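Local coordinates for 450aa long hypothetical fmu protein (Pyrococcus horikoshii, PDB 2YXL) that probably methylates cytosine at carbon 5 in RNA, using S-adenosylmethionine as methyl donor, as a member of the RsmB/NOP family, at residues I162-G167 with F393-E398; S418-G423 with M429-H434. One frame throughout, in Å; residues are numbered along the deposited sequence.

Contact 1: I162-G167 with F393-E398; sequences IERVKG and FKEENE
Arg164 and Glu395 supply the charged link between helix 159-169 and the loop that follows strand 383-389. NH2 of Arg164 comes within 3.3 Å of OE2 of Glu395, a salt bridge whose hydrogen bond is nearly straight, at 168°, but weak for its length. The oxygen sits at the edge of the guanidinium, in its plane, while the carboxylate itself is turned almost perpendicular to that plane, so one oxygen does the work and the pair is not a two-pronged one. The stronger partner of the arginine is Glu358; two carboxylates share the guanidinium, Glu358 at NH1 and Glu395 at NH2, which should limit its rotation. The extended chain of Lys394 carries NZ to 3.7 Å from the carbonyl O of Gly167, a long approach rather than a bond; this lysine has a cation-pi partner in Phe424.

Apolar contact comes from the same arginine, lower on its chain. CG of Arg164 meets CE2 of Phe393 at 3.6 Å, approaching the ring obliquely. From there the chain bends at chi2 (72°), which turns it across the phenyl group toward the glutamate. The guanidinium ends with CZ 5.4 Å from the centroid of the Phe393 ring, so any cation-pi attraction is weak at most. Ile361, on helix 361-376, touches Arg164, Phe393 and Glu395.

Helix 159-169, in the part of the chain assigned to a ferredoxin-like domain, here meets a loop of the Rossmann-like methyltransferase domain, just beyond the predicted nucleophile Cys390, so the contact probably joins the two domains.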
loop_
_atom_site.group_PDB
_atom_site.type_symbol
_atom_site.label_atom_id
_atom_site.label_comp_id
_atom_site.label_asym_id
_atom_site.label_seq_id
_atom_site.Cartn_x
_atom_site.Cartn_y
_atom_site.Cartn_z
ATOM N N ILE A 162 11.065 -7.671 -12.964
ATOM C CA ILE A 162 10.496 -8.357 -14.127
ATOM C C ILE A 162 10.978 -9.804 -14.190
ATOM O O ILE A 162 10.184 -10.723 -14.404
ATOM C CB ILE A 162 10.851 -7.625 -15.445
ATOM C CG1 ILE A 162 10.226 -6.225 -15.460
ATOM C CG2 ILE A 162 10.415 -8.449 -16.659
ATOM C CD1 ILE A 162 10.710 -5.327 -16.589
ATOM N N GLU A 163 12.281 -9.990 -13.985
ATOM C CA GLU A 163 12.893 -11.312 -13.972
ATOM C C GLU A 163 12.336 -12.161 -12.827
ATOM O O GLU A 163 11.955 -13.316 -13.029
ATOM C CB GLU A 163 14.417 -11.185 -13.860
ATOM C CG GLU A 163 15.198 -12.351 -14.470
ATOM C CD GLU A 163 15.049 -12.441 -15.986
ATOM O OE1 GLU A 163 14.891 -13.572 -16.499
ATOM O OE2 GLU A 163 15.082 -11.387 -16.662
ATOM N N ARG A 164 12.276 -11.569 -11.636
ATOM C CA ARG A 164 11.792 -12.250 -10.435
ATOM C C ARG A 164 10.315 -12.647 -10.537
ATOM O O ARG A 164 9.930 -13.716 -10.064
ATOM C CB ARG A 164 12.038 -11.377 -9.198
ATOM C CG ARG A 164 12.008 -12.111 -7.862
ATOM C CD ARG A 164 13.226 -13.004 -7.666
ATOM N NE ARG A 164 13.302 -13.522 -6.301
ATOM C CZ ARG A 164 14.061 -13.002 -5.339
ATOM N NH1 ARG A 164 14.832 -11.945 -5.580
ATOM N NH2 ARG A 164 14.057 -13.546 -4.129
ATOM N N VAL A 165 9.498 -11.793 -11.156
ATOM C CA VAL A 165 8.086 -12.105 -11.404
ATOM C C VAL A 165 7.950 -13.243 -12.425
ATOM O O VAL A 165 7.135 -14.153 -12.239
ATOM C CB VAL A 165 7.271 -10.851 -11.842
ATOM C CG1 VAL A 165 5.850 -11.228 -12.250
ATOM C CG2 VAL A 165 7.228 -9.816 -10.723
ATOM N N LYS A 166 8.762 -13.202 -13.484
ATOM C CA LYS A 166 8.789 -14.274 -14.492
ATOM C C LYS A 166 9.068 -15.653 -13.894
ATOM O O LYS A 166 8.494 -16.648 -14.334
ATOM C CB LYS A 166 9.794 -13.971 -15.609
ATOM C CG LYS A 166 9.179 -13.319 -16.839
ATOM C CD LYS A 166 10.237 -12.979 -17.881
ATOM C CE LYS A 166 9.639 -12.176 -19.033
ATOM N NZ LYS A 166 10.666 -11.738 -20.023
ATOM N N GLY A 167 9.941 -15.699 -12.888
ATOM C CA GLY A 167 10.247 -16.941 -12.174
ATOM C C GLY A 167 9.095 -17.465 -11.331
ATOM O O GLY A 167 9.109 -18.620 -10.899
ATOM N N PHE A 393 6.584 -12.774 -3.289
ATOM C CA PHE A 393 7.817 -13.553 -3.317
ATOM C C PHE A 393 7.712 -14.840 -2.509
ATOM O O PHE A 393 7.213 -14.839 -1.380
ATOM C CB PHE A 393 8.999 -12.718 -2.814
ATOM C CG PHE A 393 9.255 -11.470 -3.615
ATOM C CD1 PHE A 393 9.375 -10.237 -2.979
ATOM C CD2 PHE A 393 9.379 -11.523 -5.002
ATOM C CE1 PHE A 393 9.622 -9.072 -3.707
ATOM C CE2 PHE A 393 9.622 -10.363 -5.740
ATOM C CZ PHE A 393 9.745 -9.137 -5.089
ATOM N N LYS A 394 8.192 -15.933 -3.095
ATOM C CA LYS A 394 8.208 -17.235 -2.428
ATOM C C LYS A 394 9.059 -17.213 -1.159
ATOM O O LYS A 394 8.722 -17.879 -0.181
ATOM C CB LYS A 394 8.705 -18.329 -3.378
ATOM C CG LYS A 394 7.713 -18.708 -4.469
ATOM C CD LYS A 394 8.368 -19.564 -5.540
ATOM C CE LYS A 394 7.434 -19.777 -6.720
ATOM N NZ LYS A 394 8.116 -20.461 -7.856
ATOM N N GLU A 395 10.142 -16.435 -1.185
ATOM C CA GLU A 395 11.064 -16.300 -0.047
ATOM C C GLU A 395 10.393 -15.854 1.251
ATOM O O GLU A 395 10.803 -16.265 2.337
ATOM C CB GLU A 395 12.204 -15.336 -0.386
ATOM C CG GLU A 395 13.455 -16.001 -0.959
ATOM C CD GLU A 395 13.257 -16.581 -2.354
ATOM O OE1 GLU A 395 14.039 -17.480 -2.729
ATOM O OE2 GLU A 395 12.332 -16.143 -3.077
ATOM N N GLU A 396 9.370 -15.014 1.129
ATOM C CA GLU A 396 8.646 -14.496 2.283
ATOM C C GLU A 396 7.444 -15.361 2.633
ATOM O O GLU A 396 6.866 -15.229 3.714
ATOM C CB GLU A 396 8.180 -13.072 2.004
ATOM C CG GLU A 396 9.276 -12.035 2.069
ATOM C CD GLU A 396 8.836 -10.714 1.484
ATOM O OE1 GLU A 396 8.360 -9.855 2.253
ATOM O OE2 GLU A 396 8.949 -10.540 0.251
ATOM N N ASN A 397 7.081 -16.251 1.713
ATOM C CA ASN A 397 5.835 -16.996 1.801
ATOM C C ASN A 397 6.014 -18.509 1.945
ATOM O O ASN A 397 6.176 -19.007 3.063
ATOM C CB ASN A 397 4.943 -16.657 0.602
ATOM C CG ASN A 397 4.567 -15.183 0.547
ATOM O OD1 ASN A 397 4.432 -14.609 -0.531
ATOM N ND2 ASN A 397 4.392 -14.568 1.711
ATOM N N GLU A 398 5.984 -19.226 0.821
ATOM C CA GLU A 398 6.055 -20.694 0.813
ATOM C C GLU A 398 7.343 -21.231 1.439
ATOM O O GLU A 398 7.330 -22.268 2.106
ATOM C CB GLU A 398 5.887 -21.245 -0.609
ATOM C CG GLU A 398 4.451 -21.199 -1.145
ATOM C CD GLU A 398 4.095 -19.886 -1.838
ATOM O OE1 GLU A 398 3.016 -19.821 -2.463
ATOM O OE2 GLU A 398 4.884 -18.921 -1.768
#

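Contact 2: S418-G423 with M429-H434; sequences SPYDPG and MRAWPH
The phenol ring of Tyr420 is held between Ala431 and Pro419. CB of Ala431 stands over the centre of one face, 3.8 Å from the centroid of the Tyr420 ring, a CH-pi contact only 8° off the ring normal. CG of Pro419 lies on the opposite face, offset toward the rim, and CE of Met429 comes in at the edge near the ring plane. Beyond these segments, His436 packs edge-to-face with the tyrosine, and Glu246 hydrogen-bonds its OH.

The methionine works along the backbone of 418-420. Its CG is anti to the backbone N (chi1 -172°), and the extended run through chi2 carries SD to 3.2 Å from O of Ser418. The bend at chi3 then turns CE toward CD of Pro419, which follows a cis peptide bond. The N-H of Tyr420 points at the same sulfur, a weak hydrogen bond with N 3.6 Å from SD of Met429.

Strands 421-422 and 429-431 form a short antiparallel beta hairpin, joined to the main methyltransferase sheet because 429-431 also pairs with strand 441-447. Asp421 and Arg430 are its hydrogen-bonded pair: N of Arg430 donates to O of Asp421 at 2.8 Å, and N of Asp421 donates back to O of Arg430 at 3.1 Å. Pro422 and Met429 follow as a non-hydrogen-bonded pair, where CA of Met429 adds a CA-H...O contact to O of Asp421.

Asp421 and Arg430 turn their side chains to the same face of the sheet but find different partners, Arg435 for the aspartate and Glu398 for the arginine. CG of Arg430 passes 4.0 Å from CA of Gly423.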
loop_
_atom_site.group_PDB
_atom_site.type_symbol
_atom_site.label_atom_id
_atom_site.label_comp_id
_atom_site.label_asym_id
_atom_site.label_seq_id
_atom_site.Cartn_x
_atom_site.Cartn_y
_atom_site.Cartn_z
ATOM N N SER A 418 -11.128 -21.196 -0.275
ATOM C CA SER A 418 -11.880 -19.964 -0.518
ATOM C C SER A 418 -11.200 -18.713 0.031
ATOM O O SER A 418 -10.607 -18.756 1.105
ATOM C CB SER A 418 -13.294 -20.078 0.041
ATOM O OG SER A 418 -14.091 -20.867 -0.815
ATOM N N PRO A 419 -11.314 -17.581 -0.693
ATOM C CA PRO A 419 -11.964 -17.442 -1.992
ATOM C C PRO A 419 -10.995 -17.359 -3.177
ATOM O O PRO A 419 -11.429 -17.189 -4.318
ATOM C CB PRO A 419 -12.711 -16.116 -1.837
ATOM C CG PRO A 419 -11.873 -15.315 -0.814
ATOM C CD PRO A 419 -10.871 -16.268 -0.193
ATOM N N TYR A 420 -9.699 -17.480 -2.911
ATOM C CA TYR A 420 -8.692 -17.264 -3.947
ATOM C C TYR A 420 -8.091 -18.563 -4.487
ATOM O O TYR A 420 -8.765 -19.591 -4.538
ATOM C CB TYR A 420 -7.609 -16.291 -3.459
ATOM C CG TYR A 420 -8.147 -14.954 -2.990
ATOM C CD1 TYR A 420 -8.079 -14.590 -1.643
ATOM C CD2 TYR A 420 -8.733 -14.054 -3.887
ATOM C CE1 TYR A 420 -8.572 -13.361 -1.201
ATOM C CE2 TYR A 420 -9.230 -12.825 -3.456
ATOM C CZ TYR A 420 -9.144 -12.485 -2.112
ATOM O OH TYR A 420 -9.629 -11.274 -1.673
ATOM N N ASP A 421 -6.826 -18.504 -4.894
ATOM C CA ASP A 421 -6.176 -19.610 -5.591
ATOM C C ASP A 421 -5.144 -20.344 -4.730
ATOM O O ASP A 421 -4.735 -19.831 -3.688
ATOM C CB ASP A 421 -5.541 -19.094 -6.887
ATOM C CG ASP A 421 -6.577 -18.716 -7.935
ATOM O OD1 ASP A 421 -7.793 -18.873 -7.676
ATOM O OD2 ASP A 421 -6.173 -18.263 -9.022
ATOM N N PRO A 422 -4.736 -21.559 -5.151
ATOM C CA PRO A 422 -3.704 -22.282 -4.410
ATOM C C PRO A 422 -2.348 -21.597 -4.516
ATOM O O PRO A 422 -2.012 -21.050 -5.570
ATOM C CB PRO A 422 -3.647 -23.645 -5.114
ATOM C CG PRO A 422 -4.900 -23.736 -5.914
ATOM C CD PRO A 422 -5.214 -22.337 -6.309
ATOM N N GLY A 423 -1.588 -21.621 -3.423
ATOM C CA GLY A 423 -0.195 -21.177 -3.433
ATOM C C GLY A 423 0.708 -22.268 -3.985
ATOM O O GLY A 423 0.230 -23.274 -4.511
ATOM N N MET A 429 -2.829 -20.318 0.314
ATOM C CA MET A 429 -3.663 -19.568 -0.611
ATOM C C MET A 429 -2.984 -18.276 -1.043
ATOM O O MET A 429 -2.320 -17.619 -0.242
ATOM C CB MET A 429 -5.017 -19.274 0.037
ATOM C CG MET A 429 -6.058 -18.667 -0.890
ATOM S SD MET A 429 -7.713 -18.727 -0.183
ATOM C CE MET A 429 -7.557 -17.621 1.220
ATOM N N ARG A 430 -3.150 -17.929 -2.317
ATOM C CA ARG A 430 -2.622 -16.681 -2.859
ATOM C C ARG A 430 -3.693 -15.878 -3.599
ATOM O O ARG A 430 -4.525 -16.444 -4.314
ATOM C CB ARG A 430 -1.443 -16.948 -3.795
ATOM C CG ARG A 430 -0.120 -17.188 -3.094
ATOM C CD ARG A 430 0.988 -17.389 -4.110
ATOM N NE ARG A 430 2.314 -17.365 -3.500
ATOM C CZ ARG A 430 3.202 -16.383 -3.646
ATOM N NH1 ARG A 430 2.919 -15.320 -4.391
ATOM N NH2 ARG A 430 4.386 -16.467 -3.050
ATOM N N ALA A 431 -3.663 -14.563 -3.402
ATOM C CA ALA A 431 -4.452 -13.629 -4.194
ATOM C C ALA A 431 -3.524 -12.927 -5.174
ATOM O O ALA A 431 -2.355 -12.670 -4.866
ATOM C CB ALA A 431 -5.145 -12.614 -3.298
ATOM N N TRP A 432 -4.051 -12.636 -6.359
ATOM C CA TRP A 432 -3.294 -11.969 -7.412
ATOM C C TRP A 432 -4.099 -10.822 -8.015
ATOM O O TRP A 432 -5.304 -10.967 -8.243
ATOM C CB TRP A 432 -2.920 -12.964 -8.510
ATOM C CG TRP A 432 -1.953 -14.020 -8.079
ATOM C CD1 TRP A 432 -2.251 -15.301 -7.703
ATOM C CD2 TRP A 432 -0.527 -13.897 -7.989
ATOM N NE1 TRP A 432 -1.100 -15.981 -7.385
ATOM C CE2 TRP A 432 -0.027 -15.144 -7.550
ATOM C CE3 TRP A 432 0.377 -12.853 -8.233
ATOM C CZ2 TRP A 432 1.338 -15.378 -7.350
ATOM C CZ3 TRP A 432 1.734 -13.086 -8.039
ATOM C CH2 TRP A 432 2.201 -14.339 -7.599
ATOM N N PRO A 433 -3.436 -9.680 -8.284
ATOM C CA PRO A 433 -4.098 -8.518 -8.893
ATOM C C PRO A 433 -4.766 -8.830 -10.233
ATOM O O PRO A 433 -5.899 -8.409 -10.462
ATOM C CB PRO A 433 -2.949 -7.518 -9.085
ATOM C CG PRO A 433 -1.918 -7.929 -8.089
ATOM C CD PRO A 433 -2.009 -9.415 -8.011
ATOM N N HIS A 434 -4.075 -9.576 -11.092
ATOM C CA HIS A 434 -4.568 -9.877 -12.439
ATOM C C HIS A 434 -5.639 -10.968 -12.469
ATOM O O HIS A 434 -6.364 -11.098 -13.457
ATOM C CB HIS A 434 -3.403 -10.225 -13.379
ATOM C CG HIS A 434 -2.660 -11.469 -12.998
ATOM N ND1 HIS A 434 -1.929 -11.576 -11.834
ATOM C CD2 HIS A 434 -2.524 -12.655 -13.637
ATOM C CE1 HIS A 434 -1.385 -12.777 -11.767
ATOM N NE2 HIS A 434 -1.729 -13.451 -12.850
#

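Contact 2 comes wholly after contact 1 in the sequence, yet their centres are about 15 Å apart and they touch directly. The joint is a salt bridge of 2.8 Å between OE1 of Glu398, from the start of helix 398-407, and NE of Arg430 in the hairpin; the same glutamate oxygen lies 3.6 Å from CA of Gly423. Both contacts lie near the predicted nucleophile: the side chain of Phe393 is about 10 Å from that of Cys390, and that of Ala431 about 9 Å. Bound sinefungin is farther off, about 14 Å from the side chains of both Phe393 and Tyr420.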